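Local coordinates for protein Uly1 (Catenovulum maritimum, PDB 7DRQ) that is an ulvan lyase of polysaccharide lyase family 24, and so probably cleaves the algal polysaccharide ulvan by elimination, at residues 447-450 with 455-458. Numbering follows the deposited sequence.
Sequences GIVH and KLYY
Tyr458 reaches across the neighbouring strand and lays its ring beside Gly447 and Val449. Its CE1 lies 3.6 Å from Gly447 CA, where any CB would collide with the ring, so glycine suits this place; CD1 meets Ile448 O at the ring edge and near the ring plane. Val449 closes in from the same face of the sheet, its CG2 standing 3.7 Å from Tyr458 CE1. The other branch, CG1, is set anti to the backbone N (chi1 168°) and meets Leu456 CD1 at 3.6 Å, the two side chains crossing at about a right angle. A branched valine can thus serve both neighbours at once. At the far end of the ring, a water in the ring plane bridges Tyr458 OH, at 2.8 Å, to Gly447 O, to which it donates. A leucine in place of Tyr458 would probably leave this water without its hydroxyl partner and open a gap over Gly447.

The backbones set these side chains in place. His450 and Tyr457 form an antiparallel hydrogen-bonded pair: His450 N donates to Tyr457 O at 3.0 Å, and Tyr457 N returns the bond to His450 O at 2.8 Å. Val449 and Tyr458 make the adjacent non-hydrogen-bonded pair, with side chains on the opposite face from those of His450 and Tyr457.

Beyond the pair, Ile412 packs against Val449, Leu456 and Tyr458, while Val55 receives His450 and Tyr457, so apolar and aromatic side chains fit both faces. Strand 444-452 turns tightly into strand 455-462, giving a beta hairpin at one edge of a four-stranded antiparallel sheet. That sheet, completed by strand 469-478 and the N-terminal strand 3-15, is consistent with a blade of a beta-propeller closed by both chain ends.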
loop_
_atom_site.group_PDB
_atom_site.type_symbol
_atom_site.label_atom_id
_atom_site.label_comp_id
_atom_site.label_asym_id
_atom_site.label_seq_id
_atom_site.Cartn_x
_atom_site.Cartn_y
_atom_site.Cartn_z
ATOM N N GLY A 447 -0.071 8.267 10.251
ATOM C CA GLY A 447 -0.761 7.049 10.647
ATOM C C GLY A 447 -1.198 6.269 9.433
ATOM O O GLY A 447 -1.418 6.841 8.360
ATOM N N ILE A 448 -1.290 4.948 9.590
ATOM C CA ILE A 448 -1.949 4.118 8.587
ATOM C C ILE A 448 -3.132 3.408 9.226
ATOM O O ILE A 448 -3.106 3.016 10.399
ATOM C CB ILE A 448 -1.007 3.100 7.903
ATOM C CG1 ILE A 448 -0.427 2.118 8.903
ATOM C CG2 ILE A 448 0.088 3.817 7.096
ATOM C CD1 ILE A 448 0.484 1.064 8.235
ATOM N N VAL A 449 -4.179 3.236 8.421
ATOM C CA VAL A 449 -5.491 2.786 8.871
ATOM C C VAL A 449 -5.723 1.356 8.404
ATOM O O VAL A 449 -5.432 1.020 7.249
ATOM C CB VAL A 449 -6.578 3.718 8.304
ATOM C CG1 VAL A 449 -7.964 3.112 8.494
ATOM C CG2 VAL A 449 -6.467 5.103 8.925
ATOM N N HIS A 450 -6.268 0.521 9.293
ATOM C CA HIS A 450 -6.800 -0.790 8.933
ATOM C C HIS A 450 -8.163 -0.945 9.591
ATOM O O HIS A 450 -8.269 -0.852 10.815
ATOM C CB HIS A 450 -5.857 -1.911 9.376
ATOM C CG HIS A 450 -6.339 -3.284 9.015
ATOM N ND1 HIS A 450 -6.274 -3.775 7.730
ATOM C CD2 HIS A 450 -6.882 -4.268 9.769
ATOM C CE1 HIS A 450 -6.770 -5.000 7.702
ATOM N NE2 HIS A 450 -7.139 -5.328 8.926
ATOM N N LYS A 455 -14.028 -2.089 13.653
ATOM C CA LYS A 455 -13.102 -1.284 14.443
ATOM C C LYS A 455 -12.001 -0.715 13.559
ATOM O O LYS A 455 -11.629 -1.300 12.534
ATOM C CB LYS A 455 -12.485 -2.093 15.590
ATOM C CG LYS A 455 -13.545 -2.651 16.562
ATOM C CD LYS A 455 -12.918 -3.243 17.802
ATOM C CE LYS A 455 -13.991 -3.747 18.758
ATOM N NZ LYS A 455 -13.391 -4.164 20.053
ATOM N N LEU A 456 -11.495 0.440 13.984
ATOM C CA LEU A 456 -10.396 1.146 13.337
ATOM C C LEU A 456 -9.113 0.838 14.104
ATOM O O LEU A 456 -9.030 1.094 15.311
ATOM C CB LEU A 456 -10.667 2.656 13.309
ATOM C CG LEU A 456 -9.487 3.646 13.267
ATOM C CD1 LEU A 456 -8.684 3.457 11.997
ATOM C CD2 LEU A 456 -9.950 5.113 13.377
ATOM N N TYR A 457 -8.144 0.248 13.416
ATOM C CA TYR A 457 -6.816 -0.018 13.953
ATOM C C TYR A 457 -5.900 1.035 13.361
ATOM O O TYR A 457 -5.628 1.023 12.155
ATOM C CB TYR A 457 -6.363 -1.441 13.604
ATOM C CG TYR A 457 -7.216 -2.480 14.297
ATOM C CD1 TYR A 457 -8.488 -2.796 13.821
ATOM C CD2 TYR A 457 -6.771 -3.112 15.461
ATOM C CE1 TYR A 457 -9.285 -3.726 14.469
ATOM C CE2 TYR A 457 -7.571 -4.040 16.128
ATOM C CZ TYR A 457 -8.824 -4.343 15.623
ATOM O OH TYR A 457 -9.619 -5.266 16.272
ATOM N N TYR A 458 -5.473 1.985 14.193
ATOM C CA TYR A 458 -4.700 3.137 13.731
ATOM C C TYR A 458 -3.266 2.947 14.195
ATOM O O TYR A 458 -2.993 2.957 15.397
ATOM C CB TYR A 458 -5.292 4.439 14.278
ATOM C CG TYR A 458 -5.121 5.642 13.384
ATOM C CD1 TYR A 458 -4.373 5.578 12.215
ATOM C CD2 TYR A 458 -5.711 6.864 13.727
ATOM C CE1 TYR A 458 -4.238 6.689 11.400
ATOM C CE2 TYR A 458 -5.577 7.972 12.927
ATOM C CZ TYR A 458 -4.838 7.892 11.773
ATOM O OH TYR A 458 -4.727 9.020 10.992
HETATM O O HOH W 1 -3.703 8.808 8.448
#